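Immunoreactive 84kD antigen PG93 (Porphyromonas gingivalis, PDB 5M11) is an essential bacterial surface component of the type IX secretion system, built with beta-propeller architecture, and binds zinc and calcium ions. Local coordinates at residues S513-R523 / L562-A570; W545-F553 / V584-I593. One frame throughout, in Å; residues are numbered along the deposited sequence.

Interaction 1: S513-R523 / L562-A570; sequences SHLYVEQFVNR and LSSTSTPIA. With ZN (zinc ion), chain G.
L515 and P568 reach toward each other, tip to tip: L515 CG stands anti to the backbone N (chi1 -176°), which sends CD2 out to P568 CD at 3.8 Å. F520 comes to the same proline by a different torsion. Its CG lies anti to the carbonyl carbon (chi1 -80°), and the ring and P568 cross at about a right angle. F520 CE1 is 3.8 Å from P568 CG. P568 O sits at the ring edge, near its plane, 3.8 Å from F520 CD1. V517 CG2 lies over one face of the F520 ring. Near the start of strand 513-517, the two methyls of L562 divide: CD1 meets S513 CB at 4.0 Å and CD2 meets L515 CB at 3.9 Å. Further on, the backbones of V521 and I569 form a single bridge. A570 N gives a nearly straight hydrogen bond to V521 O (2.8 Å, 175°). I569 CG2 packs against the side chain of R523 at the outer end. Strand 513-517 is one of the two edge strands of a four-stranded antiparallel sheet, consistent with a propeller blade. Segment 562-570 is the loop that leads into strand 570-575 of the next sheet, so the contact joins two neighbouring sheets. H514 points away from this loop. Its NE2 binds zinc at 2.1 Å, with D463 as another ligand, and its ring stacks with Y461. The join is therefore mainly apolar, with a single backbone hydrogen bond across it, and the zinc ion lies to one side without bridging the two segments.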
loop_
_atom_site.group_PDB
_atom_site.type_symbol
_atom_site.label_atom_id
_atom_site.label_comp_id
_atom_site.label_asym_id
_atom_site.label_seq_id
_atom_site.Cartn_x
_atom_site.Cartn_y
_atom_site.Cartn_z
ATOM N N SER A 513 34.824 6.226 21.393
ATOM C CA SER A 513 33.943 7.100 22.166
ATOM C C SER A 513 32.513 6.628 21.915
ATOM O O SER A 513 32.142 6.422 20.751
ATOM C CB SER A 513 34.110 8.560 21.748
ATOM O OG SER A 513 35.389 9.098 22.032
ATOM N N HIS A 514 31.726 6.391 22.981
ATOM C CA HIS A 514 30.336 5.928 22.838
ATOM C C HIS A 514 29.489 6.353 24.014
ATOM O O HIS A 514 29.974 6.485 25.142
ATOM C CB HIS A 514 30.233 4.394 22.639
ATOM C CG HIS A 514 30.232 3.578 23.904
ATOM N ND1 HIS A 514 31.411 3.156 24.492
ATOM C CD2 HIS A 514 29.186 3.127 24.641
ATOM C CE1 HIS A 514 31.045 2.476 25.567
ATOM N NE2 HIS A 514 29.715 2.435 25.698
ATOM N N LEU A 515 28.209 6.515 23.755
ATOM C CA LEU A 515 27.263 6.855 24.792
ATOM C C LEU A 515 25.968 6.155 24.535
ATOM O O LEU A 515 25.289 6.428 23.536
ATOM C CB LEU A 515 27.046 8.384 24.919
ATOM C CG LEU A 515 26.126 8.843 26.071
ATOM C CD1 LEU A 515 26.842 8.755 27.416
ATOM C CD2 LEU A 515 25.586 10.225 25.817
ATOM N N TYR A 516 25.627 5.251 25.446
ATOM C CA TYR A 516 24.350 4.560 25.411
ATOM C C TYR A 516 23.318 5.391 26.259
ATOM O O TYR A 516 23.492 5.583 27.480
ATOM C CB TYR A 516 24.488 3.097 25.880
ATOM C CG TYR A 516 23.170 2.363 26.005
ATOM C CD1 TYR A 516 22.235 2.380 24.967
ATOM C CD2 TYR A 516 22.863 1.631 27.146
ATOM C CE1 TYR A 516 21.016 1.718 25.083
ATOM C CE2 TYR A 516 21.653 0.950 27.264
ATOM C CZ TYR A 516 20.733 1.002 26.233
ATOM O OH TYR A 516 19.544 0.339 26.347
ATOM N N VAL A 517 22.286 5.931 25.564
ATOM C CA VAL A 517 21.233 6.749 26.162
ATOM C C VAL A 517 19.902 5.944 26.099
ATOM O O VAL A 517 19.142 6.017 25.131
ATOM C CB VAL A 517 21.162 8.206 25.588
ATOM C CG1 VAL A 517 21.150 8.238 24.076
ATOM C CG2 VAL A 517 20.009 9.013 26.163
ATOM N N GLU A 518 19.682 5.132 27.167
ATOM C CA GLU A 518 18.519 4.281 27.426
ATOM C C GLU A 518 17.244 5.128 27.450
ATOM O O GLU A 518 16.205 4.681 26.959
ATOM C CB GLU A 518 18.712 3.534 28.755
ATOM C CG GLU A 518 17.689 2.442 29.022
ATOM C CD GLU A 518 17.348 2.184 30.482
ATOM O OE1 GLU A 518 16.298 1.552 30.739
ATOM O OE2 GLU A 518 18.125 2.609 31.368
ATOM N N GLN A 519 17.337 6.359 28.001
ATOM C CA GLN A 519 16.243 7.336 28.063
ATOM C C GLN A 519 16.797 8.764 28.009
ATOM O O GLN A 519 17.761 9.098 28.715
ATOM C CB GLN A 519 15.360 7.135 29.314
ATOM C CG GLN A 519 14.069 7.973 29.344
ATOM C CD GLN A 519 12.958 7.519 28.415
ATOM O OE1 GLN A 519 12.091 8.310 28.034
ATOM N NE2 GLN A 519 12.921 6.238 28.046
ATOM N N PHE A 520 16.175 9.591 27.151
ATOM C CA PHE A 520 16.498 11.006 26.945
ATOM C C PHE A 520 15.810 11.880 28.002
ATOM O O PHE A 520 14.848 11.442 28.638
ATOM C CB PHE A 520 16.080 11.465 25.528
ATOM C CG PHE A 520 17.037 11.095 24.419
ATOM C CD1 PHE A 520 18.049 11.965 24.035
ATOM C CD2 PHE A 520 16.916 9.887 23.748
ATOM C CE1 PHE A 520 18.929 11.624 23.005
ATOM C CE2 PHE A 520 17.794 9.549 22.718
ATOM C CZ PHE A 520 18.785 10.423 22.347
ATOM N N VAL A 521 16.304 13.117 28.168
ATOM C CA VAL A 521 15.790 14.083 29.132
ATOM C C VAL A 521 15.435 15.416 28.467
ATOM O O VAL A 521 15.925 15.713 27.378
ATOM C CB VAL A 521 16.782 14.323 30.307
ATOM C CG1 VAL A 521 16.905 13.087 31.195
ATOM C CG2 VAL A 521 18.155 14.795 29.814
ATOM N N ASN A 522 14.608 16.226 29.144
ATOM C CA ASN A 522 14.283 17.579 28.699
ATOM C C ASN A 522 15.276 18.565 29.377
ATOM O O ASN A 522 16.207 18.123 30.069
ATOM C CB ASN A 522 12.823 17.920 29.024
ATOM C CG ASN A 522 12.499 18.131 30.490
ATOM O OD1 ASN A 522 13.092 17.525 31.393
ATOM N ND2 ASN A 522 11.522 18.985 30.762
ATOM N N ARG A 523 15.066 19.892 29.198
ATOM C CA ARG A 523 15.903 20.954 29.780
ATOM C C ARG A 523 15.920 20.883 31.293
ATOM O O ARG A 523 16.930 21.228 31.902
ATOM C CB ARG A 523 15.425 22.363 29.347
ATOM C CG ARG A 523 15.513 22.660 27.833
ATOM C CD ARG A 523 16.914 22.998 27.308
ATOM N NE ARG A 523 17.387 24.329 27.710
ATOM C CZ ARG A 523 18.452 24.936 27.192
ATOM N NH1 ARG A 523 19.161 24.349 26.236
ATOM N NH2 ARG A 523 18.810 26.139 27.619
ATOM N N LEU A 562 28.784 13.120 22.081
ATOM C CA LEU A 562 29.872 12.269 22.598
ATOM C C LEU A 562 30.928 13.066 23.392
ATOM O O LEU A 562 31.603 12.489 24.248
ATOM C CB LEU A 562 30.575 11.473 21.485
ATOM C CG LEU A 562 29.829 10.319 20.831
ATOM C CD1 LEU A 562 30.724 9.619 19.834
ATOM C CD2 LEU A 562 29.293 9.323 21.849
ATOM N N SER A 563 31.055 14.375 23.097
ATOM C CA SER A 563 32.002 15.296 23.706
ATOM C C SER A 563 31.421 16.043 24.912
ATOM O O SER A 563 32.200 16.542 25.719
ATOM C CB SER A 563 32.470 16.307 22.668
ATOM O OG SER A 563 33.683 16.916 23.083
ATOM N N SER A 564 30.079 16.118 25.043
ATOM C CA SER A 564 29.409 16.841 26.131
ATOM C C SER A 564 29.521 16.146 27.486
ATOM O O SER A 564 29.601 14.914 27.562
ATOM C CB SER A 564 27.935 17.098 25.814
ATOM O OG SER A 564 27.164 15.911 25.717
ATOM N N THR A 565 29.502 16.972 28.560
ATOM C CA THR A 565 29.581 16.574 29.968
ATOM C C THR A 565 28.173 16.452 30.624
ATOM O O THR A 565 28.050 16.705 31.831
ATOM C CB THR A 565 30.461 17.563 30.749
ATOM O OG1 THR A 565 30.413 18.839 30.123
ATOM C CG2 THR A 565 31.898 17.103 30.864
ATOM N N SER A 566 27.130 16.028 29.847
ATOM C CA SER A 566 25.755 15.857 30.350
ATOM C C SER A 566 24.920 14.886 29.464
ATOM O O SER A 566 25.342 14.566 28.350
ATOM C CB SER A 566 25.059 17.214 30.449
ATOM O OG SER A 566 23.812 17.113 31.117
ATOM N N THR A 567 23.752 14.398 29.967
ATOM C CA THR A 567 22.872 13.500 29.188
ATOM C C THR A 567 22.171 14.356 28.129
ATOM O O THR A 567 21.629 15.401 28.490
ATOM C CB THR A 567 21.874 12.723 30.088
ATOM O OG1 THR A 567 22.587 12.058 31.136
ATOM C CG2 THR A 567 21.016 11.707 29.302
ATOM N N PRO A 568 22.194 13.969 26.832
ATOM C CA PRO A 568 21.591 14.828 25.794
ATOM C C PRO A 568 20.166 15.270 26.090
ATOM O O PRO A 568 19.340 14.481 26.564
ATOM C CB PRO A 568 21.644 13.969 24.519
ATOM C CG PRO A 568 22.059 12.588 24.964
ATOM C CD PRO A 568 22.837 12.786 26.230
ATOM N N ILE A 569 19.909 16.564 25.829
ATOM C CA ILE A 569 18.615 17.208 26.000
ATOM C C ILE A 569 17.829 17.112 24.678
ATOM O O ILE A 569 18.318 17.504 23.608
ATOM C CB ILE A 569 18.754 18.671 26.501
ATOM C CG1 ILE A 569 19.529 18.737 27.838
ATOM C CG2 ILE A 569 17.380 19.354 26.616
ATOM C CD1 ILE A 569 20.406 19.970 28.028
ATOM N N ALA A 570 16.602 16.548 24.793
ATOM C CA ALA A 570 15.578 16.380 23.760
ATOM C C ALA A 570 14.523 17.437 23.945
ATOM O O ALA A 570 14.096 17.687 25.074
ATOM C CB ALA A 570 14.952 15.000 23.857
HETATM ZN ZN ZN G . 28.268 2.160 27.228
#

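Interaction 2: W545-F553 / V584-I593; sequences WMGSDIGIF and VLDKVTVTDI
I593 reaches across to I552 and to the backbone of strand 545-548. Its CB sets out toward the hairpin 545-553. CG1, anti to the carbonyl carbon (chi1 -47°), comes next and lies 3.9 Å from I552 CD1. The tip, CD1, goes furthest. It touches I552 CD1 at 3.8 Å and lies against the M546-G547 peptide, 3.7 Å from M546 C. The two isoleucine side chains cross at a slant. A535 of strand 533-538 also touches I593. V590 adds a second apolar point on the same strand: its CG1 packs on G547 CA at 3.7 Å, where glycine has no side chain to intervene, and its CG2 faces the carbonyl carbon of G551.

The first segment is a tight beta-hairpin, with D549 and I550 at the turn. S548 OG accepts from I550 N, an ST turn, and G551 O receives both S548 N and S548 OG. The second segment leads into strand 589-595, the first strand of the following antiparallel sheet, so this is packing between successive sheets of a propeller-like fold. The short axes of 545-548 and 589-593 lie 5.2 Å apart at 131°.

The backbone bonds across the contact lie near the hairpin turn. V590 N gives a straight hydrogen bond to S548 O (2.9 Å, 175°), with the donor tilted out of the carbonyl plane. K587 N makes a weak one to I550 O. D549 OD1 is taken by the backbone N atoms of K531 and T532, and D586 forms a salt bridge with R572. Further along strand 589-595, T591 and D592 both face A604, making a classic beta bulge. D592 is a known zinc ligand of this protein, though no zinc is bound to it in this chain.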
loop_
_atom_site.group_PDB
_atom_site.type_symbol
_atom_site.label_atom_id
_atom_site.label_comp_id
_atom_site.label_asym_id
_atom_site.label_seq_id
_atom_site.Cartn_x
_atom_site.Cartn_y
_atom_site.Cartn_z
ATOM N N TRP A 545 16.216 14.690 14.888
ATOM C CA TRP A 545 14.814 14.583 15.205
ATOM C C TRP A 545 14.468 13.131 15.250
ATOM O O TRP A 545 14.740 12.411 14.286
ATOM C CB TRP A 545 13.963 15.335 14.172
ATOM C CG TRP A 545 14.137 16.812 14.268
ATOM C CD1 TRP A 545 15.049 17.573 13.596
ATOM C CD2 TRP A 545 13.495 17.685 15.206
ATOM N NE1 TRP A 545 14.979 18.883 14.024
ATOM C CE2 TRP A 545 14.037 18.978 15.016
ATOM C CE3 TRP A 545 12.460 17.516 16.144
ATOM C CZ2 TRP A 545 13.573 20.094 15.715
ATOM C CZ3 TRP A 545 12.030 18.618 16.867
ATOM C CH2 TRP A 545 12.572 19.892 16.636
ATOM N N MET A 546 13.930 12.671 16.386
ATOM C CA MET A 546 13.534 11.271 16.494
ATOM C C MET A 546 12.067 11.143 16.849
ATOM O O MET A 546 11.504 11.997 17.541
ATOM C CB MET A 546 14.412 10.442 17.442
ATOM C CG MET A 546 14.735 11.090 18.732
ATOM S SD MET A 546 16.275 10.354 19.294
ATOM C CE MET A 546 17.376 11.642 18.918
ATOM N N GLY A 547 11.466 10.098 16.296
ATOM C CA GLY A 547 10.069 9.760 16.471
ATOM C C GLY A 547 9.961 8.528 17.322
ATOM O O GLY A 547 10.815 7.642 17.245
ATOM N N SER A 548 8.924 8.481 18.143
ATOM C CA SER A 548 8.684 7.397 19.081
ATOM C C SER A 548 7.191 7.025 19.152
ATOM O O SER A 548 6.386 7.480 18.335
ATOM C CB SER A 548 9.190 7.810 20.466
ATOM O OG SER A 548 8.342 8.762 21.091
ATOM N N ASP A 549 6.836 6.211 20.154
ATOM C CA ASP A 549 5.473 5.800 20.446
ATOM C C ASP A 549 4.668 6.970 21.073
ATOM O O ASP A 549 3.435 6.949 21.024
ATOM C CB ASP A 549 5.508 4.602 21.413
ATOM C CG ASP A 549 6.153 4.925 22.752
ATOM O OD1 ASP A 549 7.386 5.210 22.770
ATOM O OD2 ASP A 549 5.425 4.940 23.771
ATOM N N ILE A 550 5.365 7.968 21.677
ATOM C CA ILE A 550 4.734 9.111 22.351
ATOM C C ILE A 550 4.899 10.435 21.546
ATOM O O ILE A 550 4.619 11.514 22.073
ATOM C CB ILE A 550 5.249 9.260 23.812
ATOM C CG1 ILE A 550 6.743 9.656 23.869
ATOM C CG2 ILE A 550 4.959 8.004 24.643
ATOM C CD1 ILE A 550 7.147 10.439 25.108
ATOM N N GLY A 551 5.323 10.335 20.285
ATOM C CA GLY A 551 5.489 11.500 19.421
ATOM C C GLY A 551 6.894 11.774 18.923
ATOM O O GLY A 551 7.745 10.880 18.890
ATOM N N ILE A 552 7.140 13.028 18.528
ATOM C CA ILE A 552 8.421 13.456 17.974
ATOM C C ILE A 552 9.157 14.403 18.962
ATOM O O ILE A 552 8.512 15.050 19.786
ATOM C CB ILE A 552 8.161 14.100 16.573
ATOM C CG1 ILE A 552 9.422 14.030 15.686
ATOM C CG2 ILE A 552 7.562 15.531 16.659
ATOM C CD1 ILE A 552 9.209 14.390 14.208
ATOM N N PHE A 553 10.511 14.447 18.879
ATOM C CA PHE A 553 11.419 15.283 19.700
ATOM C C PHE A 553 12.838 15.304 19.116
ATOM O O PHE A 553 13.321 14.282 18.617
ATOM C CB PHE A 553 11.463 14.847 21.187
ATOM C CG PHE A 553 11.666 13.374 21.450
ATOM C CD1 PHE A 553 12.941 12.847 21.599
ATOM C CD2 PHE A 553 10.576 12.515 21.563
ATOM C CE1 PHE A 553 13.123 11.486 21.851
ATOM C CE2 PHE A 553 10.764 11.151 21.790
ATOM C CZ PHE A 553 12.033 10.648 21.942
ATOM N N VAL A 584 3.274 18.593 20.227
ATOM C CA VAL A 584 3.001 18.196 18.854
ATOM C C VAL A 584 2.967 16.655 18.776
ATOM O O VAL A 584 3.995 15.981 18.844
ATOM C CB VAL A 584 4.013 18.845 17.869
ATOM C CG1 VAL A 584 3.781 18.376 16.436
ATOM C CG2 VAL A 584 3.944 20.368 17.943
ATOM N N LEU A 585 1.737 16.135 18.682
ATOM C CA LEU A 585 1.286 14.751 18.574
ATOM C C LEU A 585 1.812 13.821 19.712
ATOM O O LEU A 585 2.647 12.951 19.487
ATOM C CB LEU A 585 1.530 14.118 17.178
ATOM C CG LEU A 585 2.847 14.304 16.431
ATOM C CD1 LEU A 585 3.506 12.996 16.224
ATOM C CD2 LEU A 585 2.625 14.952 15.076
ATOM N N ASP A 586 1.214 13.959 20.917
ATOM C CA ASP A 586 1.434 13.080 22.078
ATOM C C ASP A 586 0.742 11.736 21.827
ATOM O O ASP A 586 -0.373 11.734 21.285
ATOM C CB ASP A 586 0.832 13.691 23.367
ATOM C CG ASP A 586 1.509 14.899 23.962
ATOM O OD1 ASP A 586 0.868 15.976 24.006
ATOM O OD2 ASP A 586 2.612 14.739 24.524
ATOM N N LYS A 587 1.363 10.608 22.261
ATOM C CA LYS A 587 0.849 9.218 22.161
ATOM C C LYS A 587 0.656 8.709 20.693
ATOM O O LYS A 587 0.196 7.580 20.499
ATOM C CB LYS A 587 -0.466 9.029 22.959
ATOM C CG LYS A 587 -0.310 9.084 24.484
ATOM C CD LYS A 587 -0.800 10.401 25.086
ATOM C CE LYS A 587 -2.213 10.323 25.601
ATOM N NZ LYS A 587 -2.748 11.667 25.936
ATOM N N VAL A 588 1.043 9.519 19.684
ATOM C CA VAL A 588 0.989 9.162 18.267
ATOM C C VAL A 588 2.291 8.435 17.927
ATOM O O VAL A 588 3.374 9.006 18.119
ATOM C CB VAL A 588 0.780 10.416 17.377
ATOM C CG1 VAL A 588 1.064 10.117 15.915
ATOM C CG2 VAL A 588 -0.617 10.989 17.538
ATOM N N THR A 589 2.196 7.185 17.432
ATOM C CA THR A 589 3.367 6.381 17.057
ATOM C C THR A 589 3.904 6.872 15.700
ATOM O O THR A 589 3.228 6.758 14.675
ATOM C CB THR A 589 3.008 4.899 17.088
ATOM O OG1 THR A 589 2.697 4.553 18.438
ATOM C CG2 THR A 589 4.119 4.016 16.581
ATOM N N VAL A 590 5.115 7.455 15.727
ATOM C CA VAL A 590 5.821 8.007 14.562
ATOM C C VAL A 590 6.756 6.909 14.001
ATOM O O VAL A 590 7.662 6.442 14.701
ATOM C CB VAL A 590 6.575 9.339 14.904
ATOM C CG1 VAL A 590 7.519 9.773 13.778
ATOM C CG2 VAL A 590 5.594 10.455 15.229
ATOM N N THR A 591 6.509 6.510 12.737
ATOM C CA THR A 591 7.215 5.442 12.024
ATOM C C THR A 591 8.393 5.985 11.179
ATOM O O THR A 591 9.438 5.328 11.113
ATOM C CB THR A 591 6.222 4.675 11.159
ATOM O OG1 THR A 591 5.574 5.606 10.303
ATOM C CG2 THR A 591 5.168 3.956 11.976
ATOM N N ASP A 592 8.233 7.164 10.530
ATOM C CA ASP A 592 9.316 7.751 9.728
ATOM C C ASP A 592 9.302 9.273 9.747
ATOM O O ASP A 592 8.263 9.902 9.996
ATOM C CB ASP A 592 9.317 7.250 8.262
ATOM C CG ASP A 592 10.723 7.026 7.683
ATOM O OD1 ASP A 592 11.722 7.284 8.405
ATOM O OD2 ASP A 592 10.824 6.557 6.526
ATOM N N ILE A 593 10.495 9.854 9.504
ATOM C CA ILE A 593 10.768 11.296 9.419
ATOM C C ILE A 593 11.715 11.525 8.228
ATOM O O ILE A 593 12.729 10.839 8.094
ATOM C CB ILE A 593 11.331 11.947 10.750
ATOM C CG1 ILE A 593 10.527 11.526 11.995
ATOM C CG2 ILE A 593 11.390 13.488 10.652
ATOM C CD1 ILE A 593 11.317 11.392 13.232
#

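How the interactions relate
Interactions 1 and 2 share the sheet that holds strands 544-548, 551-555 and 570-575. Interaction 1 joins it to the preceding sheet, and interaction 2 joins it to the following one. Their segments alternate along the chain, and their centres are about 19 Å apart. They also touch directly. A570 CB packs against F553 CD1 at 3.7 Å, and F520 CE2 meets M546 SD at 3.8 Å. M546 and F553 carry these contacts to interaction 1, while V590 packs on the G547 backbone and I593 on I552 in interaction 2. Zinc is bound at H514 in interaction 1. A different bound zinc ion lies about 9 Å from the side chain of I593 in interaction 2.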